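Local coordinates for putative alpha-ketoglutarate-dependent taurine dioxygenase (Burkholderia xenovorans, PDB 5HSX), which probably acts as an iron(II)- and 2-oxoglutarate-dependent dioxygenase of the TfdA/TauD family, at residues B[54-65]-B[256-267]. Sequence-based numbering, arbitrary orientation.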
loop_
_atom_site.group_PDB
_atom_site.type_symbol
_atom_site.label_atom_id
_atom_site.label_comp_id
_atom_site.label_asym_id
_atom_site.label_seq_id
_atom_site.Cartn_x
_atom_site.Cartn_y
_atom_site.Cartn_z
ATOM N N LEU B 54 8.905 0.512 -19.391
ATOM C CA LEU B 54 9.462 1.053 -18.155
ATOM C C LEU B 54 9.224 2.555 -18.055
ATOM O O LEU B 54 8.798 3.059 -17.012
ATOM C CB LEU B 54 10.955 0.732 -18.073
ATOM C CG LEU B 54 11.761 1.376 -16.944
ATOM C CD1 LEU B 54 11.337 0.830 -15.571
ATOM C CD2 LEU B 54 13.257 1.165 -17.199
ATOM N N LEU B 55 9.502 3.297 -19.130
ATOM C CA LEU B 55 9.259 4.735 -19.083
ATOM C C LEU B 55 7.784 5.037 -18.852
ATOM O O LEU B 55 7.447 5.996 -18.145
ATOM C CB LEU B 55 9.744 5.400 -20.375
ATOM C CG LEU B 55 11.251 5.342 -20.636
ATOM C CD1 LEU B 55 11.603 6.223 -21.818
ATOM C CD2 LEU B 55 12.048 5.740 -19.400
ATOM N N LYS B 56 6.896 4.208 -19.398
ATOM C CA LYS B 56 5.466 4.488 -19.316
ATOM C C LYS B 56 4.874 4.094 -17.967
ATOM O O LYS B 56 4.035 4.820 -17.415
ATOM C CB LYS B 56 4.737 3.750 -20.436
ATOM C CG LYS B 56 3.227 3.931 -20.423
ATOM C CD LYS B 56 2.619 3.154 -21.583
ATOM C CE LYS B 56 1.117 3.306 -21.657
ATOM N NZ LYS B 56 0.611 2.522 -22.813
ATOM N N TRP B 57 5.282 2.952 -17.426
ATOM C CA TRP B 57 4.674 2.418 -16.211
ATOM C C TRP B 57 5.544 2.588 -14.971
ATOM O O TRP B 57 5.113 2.207 -13.873
ATOM C CB TRP B 57 4.306 0.939 -16.429
ATOM C CG TRP B 57 3.131 0.831 -17.377
ATOM C CD1 TRP B 57 3.151 0.436 -18.690
ATOM C CD2 TRP B 57 1.774 1.195 -17.088
ATOM N NE1 TRP B 57 1.879 0.507 -19.220
ATOM C CE2 TRP B 57 1.020 0.976 -18.261
ATOM C CE3 TRP B 57 1.120 1.666 -15.941
ATOM C CZ2 TRP B 57 -0.356 1.223 -18.327
ATOM C CZ3 TRP B 57 -0.247 1.909 -16.002
ATOM C CH2 TRP B 57 -0.970 1.686 -17.191
ATOM N N ARG B 58 6.752 3.153 -15.122
ATOM C CA ARG B 58 7.645 3.557 -14.030
ATOM C C ARG B 58 8.380 2.390 -13.377
ATOM O O ARG B 58 9.546 2.534 -12.994
ATOM C CB ARG B 58 6.910 4.327 -12.933
ATOM C CG ARG B 58 5.952 5.410 -13.399
ATOM C CD ARG B 58 6.581 6.354 -14.401
ATOM N NE ARG B 58 5.562 7.283 -14.884
ATOM C CZ ARG B 58 5.806 8.330 -15.663
ATOM N NH1 ARG B 58 7.042 8.607 -16.048
ATOM N NH2 ARG B 58 4.802 9.105 -16.049
ATOM N N VAL B 59 7.702 1.262 -13.188
ATOM C CA VAL B 59 8.330 0.034 -12.708
ATOM C C VAL B 59 7.689 -1.137 -13.442
ATOM O O VAL B 59 6.462 -1.198 -13.568
ATOM C CB VAL B 59 8.212 -0.146 -11.177
ATOM C CG1 VAL B 59 6.727 -0.093 -10.689
ATOM C CG2 VAL B 59 8.869 -1.458 -10.748
ATOM N N VAL B 60 8.510 -2.049 -13.949
ATOM C CA VAL B 60 8.002 -3.227 -14.633
ATOM C C VAL B 60 8.523 -4.467 -13.920
ATOM O O VAL B 60 9.601 -4.459 -13.311
ATOM C CB VAL B 60 8.366 -3.239 -16.134
ATOM C CG1 VAL B 60 7.691 -2.055 -16.841
ATOM C CG2 VAL B 60 9.886 -3.190 -16.346
ATOM N N PHE B 61 7.735 -5.538 -13.985
ATOM C CA PHE B 61 8.021 -6.756 -13.237
ATOM C C PHE B 61 8.061 -7.962 -14.167
ATOM O O PHE B 61 7.277 -8.055 -15.116
ATOM C CB PHE B 61 6.970 -6.998 -12.140
ATOM C CG PHE B 61 6.805 -5.850 -11.187
ATOM C CD1 PHE B 61 7.719 -5.643 -10.163
ATOM C CD2 PHE B 61 5.728 -4.984 -11.308
ATOM C CE1 PHE B 61 7.561 -4.589 -9.271
ATOM C CE2 PHE B 61 5.559 -3.929 -10.421
ATOM C CZ PHE B 61 6.477 -3.730 -9.396
ATOM N N PHE B 62 8.973 -8.888 -13.877
ATOM C CA PHE B 62 9.053 -10.170 -14.558
ATOM C C PHE B 62 8.855 -11.280 -13.536
ATOM O O PHE B 62 9.163 -11.113 -12.350
ATOM C CB PHE B 62 10.407 -10.363 -15.273
ATOM C CG PHE B 62 10.779 -9.236 -16.211
ATOM C CD1 PHE B 62 10.514 -9.326 -17.572
ATOM C CD2 PHE B 62 11.415 -8.096 -15.730
ATOM C CE1 PHE B 62 10.870 -8.286 -18.442
ATOM C CE2 PHE B 62 11.768 -7.060 -16.587
ATOM C CZ PHE B 62 11.497 -7.157 -17.943
ATOM N N ARG B 63 8.338 -12.414 -14.002
ATOM C CA ARG B 63 8.137 -13.594 -13.174
ATOM C C ARG B 63 8.852 -14.789 -13.784
ATOM O O ARG B 63 9.030 -14.872 -15.003
ATOM C CB ARG B 63 6.645 -13.936 -13.021
ATOM C CG ARG B 63 5.783 -12.836 -12.440
ATOM C CD ARG B 63 6.039 -12.631 -10.963
ATOM N NE ARG B 63 4.973 -11.846 -10.350
ATOM C CZ ARG B 63 4.898 -11.562 -9.053
ATOM N NH1 ARG B 63 5.841 -11.983 -8.221
ATOM N NH2 ARG B 63 3.884 -10.843 -8.591
ATOM N N GLU B 64 9.256 -15.723 -12.919
ATOM C CA GLU B 64 9.832 -16.998 -13.345
ATOM C C GLU B 64 11.097 -16.793 -14.177
ATOM O O GLU B 64 11.321 -17.482 -15.175
ATOM C CB GLU B 64 8.812 -17.839 -14.119
ATOM C CG GLU B 64 7.580 -18.221 -13.332
ATOM C CD GLU B 64 7.902 -19.136 -12.176
ATOM O OE1 GLU B 64 7.547 -18.790 -11.029
ATOM O OE2 GLU B 64 8.518 -20.198 -12.412
ATOM N N GLN B 65 11.934 -15.849 -13.761
ATOM C CA GLN B 65 13.222 -15.579 -14.402
ATOM C C GLN B 65 14.318 -15.959 -13.405
ATOM O O GLN B 65 14.694 -15.166 -12.543
ATOM C CB GLN B 65 13.317 -14.115 -14.822
ATOM C CG GLN B 65 12.143 -13.641 -15.671
ATOM C CD GLN B 65 12.133 -14.274 -17.052
ATOM O OE1 GLN B 65 13.185 -14.611 -17.599
ATOM N NE2 GLN B 65 10.946 -14.443 -17.619
ATOM N N PHE B 256 3.945 -4.965 -4.682
ATOM C CA PHE B 256 4.436 -6.146 -5.389
ATOM C C PHE B 256 4.740 -7.234 -4.373
ATOM O O PHE B 256 5.532 -7.017 -3.451
ATOM C CB PHE B 256 5.696 -5.808 -6.194
ATOM C CG PHE B 256 6.202 -6.929 -7.068
ATOM C CD1 PHE B 256 5.492 -7.330 -8.189
ATOM C CD2 PHE B 256 7.416 -7.534 -6.800
ATOM C CE1 PHE B 256 5.974 -8.342 -9.008
ATOM C CE2 PHE B 256 7.911 -8.536 -7.622
ATOM C CZ PHE B 256 7.191 -8.939 -8.729
ATOM N N LYS B 257 4.135 -8.399 -4.548
ATOM C CA LYS B 257 4.443 -9.554 -3.720
ATOM C C LYS B 257 5.428 -10.431 -4.475
ATOM O O LYS B 257 5.117 -10.932 -5.563
ATOM C CB LYS B 257 3.186 -10.339 -3.345
ATOM C CG LYS B 257 3.513 -11.567 -2.499
ATOM C CD LYS B 257 2.255 -12.208 -1.939
ATOM C CE LYS B 257 2.595 -13.318 -0.940
ATOM N NZ LYS B 257 3.347 -14.462 -1.545
ATOM N N TRP B 258 6.617 -10.595 -3.900
ATOM C CA TRP B 258 7.699 -11.316 -4.553
ATOM C C TRP B 258 7.441 -12.814 -4.601
ATOM O O TRP B 258 6.762 -13.387 -3.744
ATOM C CB TRP B 258 9.020 -11.063 -3.826
ATOM C CG TRP B 258 9.488 -9.665 -3.978
ATOM C CD1 TRP B 258 9.132 -8.590 -3.217
ATOM C CD2 TRP B 258 10.388 -9.173 -4.976
ATOM N NE1 TRP B 258 9.760 -7.458 -3.680
ATOM C CE2 TRP B 258 10.540 -7.794 -4.756
ATOM C CE3 TRP B 258 11.086 -9.773 -6.030
ATOM C CZ2 TRP B 258 11.358 -6.997 -5.554
ATOM C CZ3 TRP B 258 11.904 -8.984 -6.817
ATOM C CH2 TRP B 258 12.027 -7.606 -6.581
ATOM N N GLN B 259 7.999 -13.445 -5.626
ATOM C CA GLN B 259 8.181 -14.885 -5.680
ATOM C C GLN B 259 9.612 -15.146 -6.117
ATOM O O GLN B 259 10.265 -14.272 -6.693
ATOM C CB GLN B 259 7.199 -15.560 -6.651
ATOM C CG GLN B 259 5.727 -15.347 -6.306
ATOM C CD GLN B 259 4.810 -15.954 -7.349
ATOM O OE1 GLN B 259 5.035 -17.073 -7.807
ATOM N NE2 GLN B 259 3.782 -15.208 -7.745
ATOM N N ALA B 260 10.101 -16.354 -5.839
ATOM C CA ALA B 260 11.389 -16.754 -6.385
ATOM C C ALA B 260 11.367 -16.589 -7.899
ATOM O O ALA B 260 10.384 -16.934 -8.560
ATOM C CB ALA B 260 11.707 -18.207 -6.010
ATOM N N GLY B 261 12.443 -16.024 -8.443
ATOM C CA GLY B 261 12.511 -15.773 -9.865
ATOM C C GLY B 261 11.852 -14.489 -10.321
ATOM O O GLY B 261 11.807 -14.233 -11.532
ATOM N N SER B 262 11.338 -13.672 -9.407
ATOM C CA SER B 262 10.748 -12.406 -9.822
ATOM C C SER B 262 11.825 -11.341 -9.978
ATOM O O SER B 262 12.890 -11.406 -9.355
ATOM C CB SER B 262 9.687 -11.938 -8.823
ATOM O OG SER B 262 8.580 -12.837 -8.793
ATOM N N VAL B 263 11.546 -10.369 -10.847
ATOM C CA VAL B 263 12.458 -9.267 -11.135
ATOM C C VAL B 263 11.649 -7.979 -11.138
ATOM O O VAL B 263 10.560 -7.926 -11.715
ATOM C CB VAL B 263 13.180 -9.452 -12.489
ATOM C CG1 VAL B 263 14.145 -8.281 -12.754
ATOM C CG2 VAL B 263 13.923 -10.788 -12.534
ATOM N N ALA B 264 12.178 -6.943 -10.486
ATOM C CA ALA B 264 11.609 -5.603 -10.531
ATOM C C ALA B 264 12.625 -4.660 -11.160
ATOM O O ALA B 264 13.798 -4.660 -10.773
ATOM C CB ALA B 264 11.229 -5.116 -9.126
ATOM N N PHE B 265 12.168 -3.859 -12.122
ATOM C CA PHE B 265 13.010 -2.957 -12.909
ATOM C C PHE B 265 12.330 -1.595 -12.836
ATOM O O PHE B 265 11.240 -1.423 -13.391
ATOM C CB PHE B 265 13.104 -3.478 -14.351
ATOM C CG PHE B 265 14.040 -2.715 -15.281
ATOM C CD1 PHE B 265 14.844 -1.668 -14.850
ATOM C CD2 PHE B 265 14.106 -3.092 -16.615
ATOM C CE1 PHE B 265 15.697 -1.018 -15.740
ATOM C CE2 PHE B 265 14.949 -2.446 -17.510
ATOM C CZ PHE B 265 15.744 -1.402 -17.072
ATOM N N TRP B 266 12.920 -0.637 -12.117
ATOM C CA TRP B 266 12.224 0.628 -11.911
ATOM C C TRP B 266 13.072 1.825 -12.316
ATOM O O TRP B 266 14.306 1.783 -12.296
ATOM C CB TRP B 266 11.750 0.813 -10.463
ATOM C CG TRP B 266 12.804 0.936 -9.397
ATOM C CD1 TRP B 266 13.338 2.093 -8.904
ATOM C CD2 TRP B 266 13.377 -0.130 -8.631
ATOM N NE1 TRP B 266 14.235 1.808 -7.898
ATOM C CE2 TRP B 266 14.274 0.452 -7.708
ATOM C CE3 TRP B 266 13.234 -1.520 -8.647
ATOM C CZ2 TRP B 266 15.025 -0.311 -6.804
ATOM C CZ3 TRP B 266 13.976 -2.278 -7.739
ATOM C CH2 TRP B 266 14.867 -1.668 -6.841
ATOM N N ASP B 267 12.364 2.894 -12.681
ATOM C CA ASP B 267 12.952 4.148 -13.151
ATOM C C ASP B 267 13.036 5.088 -11.951
ATOM O O ASP B 267 12.033 5.670 -11.534
ATOM C CB ASP B 267 12.104 4.743 -14.277
ATOM C CG ASP B 267 12.716 6.005 -14.876
ATOM O OD1 ASP B 267 13.664 6.563 -14.280
ATOM O OD2 ASP B 267 12.231 6.451 -15.936
HETATM O O HOH W 1 9.397 6.632 -16.022
HETATM O O HOH W 2 2.071 -8.887 -6.654
HETATM O O HOH W 3 8.787 -15.391 -10.062
HETATM O O HOH W 4 6.319 -16.489 -10.319
HETATM O O HOH W 5 8.672 -19.066 -8.271
HETATM O O HOH W 6 14.991 -13.509 -10.520
#
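Arg63, just past strand 59-62, meets Phe256, Lys257 and Ser262. Its CB points away from the loop that follows Phe256, but a bend at chi2 (-72°) turns the chain back. CD passes Ser262 OG at 3.3 Å. Phe256 CE1 lies over one face of the guanidinium, 3.4 Å from Arg63 CZ. The guanidinium and ring planes are 25° apart. Gln259 NE2 lies over the opposite face of the guanidinium, toward its rim. NH1 donates to Ser262 OG, tilted from the guanidinium plane, and to Lys257 O, in that plane, both at 2.9 Å. NH2 adds a longer bond to the same carbonyl oxygen, 3.3 Å from Lys257 O.

Phe256 also forms an offset stack with Phe61, centroids 4.0 Å apart and planes at 7°. Phe61 and Ala264 share a sheet face with Val59 and Trp266. On the other face, Leu54 CD2 sits over the Phe265 ring, 3.8 Å from its centroid. The strands pair antiparallel, with two-way backbone bonds at Val60-Phe265 and Phe62-Val263. This pairing lies inside the mixed sheet of the cupin-type fold, between strands 31-34 and 135-140. Trp266 meets His273, a ligand of the bound sodium ion, which probably sits where iron(II) binds in this family.

Bonds to Lys257 O and Ser262 OG fix the guanidinium's rotation. Arg63 thus ties its segment to the loop, backbone bonds join the strands, and apolar side chains pack on both faces.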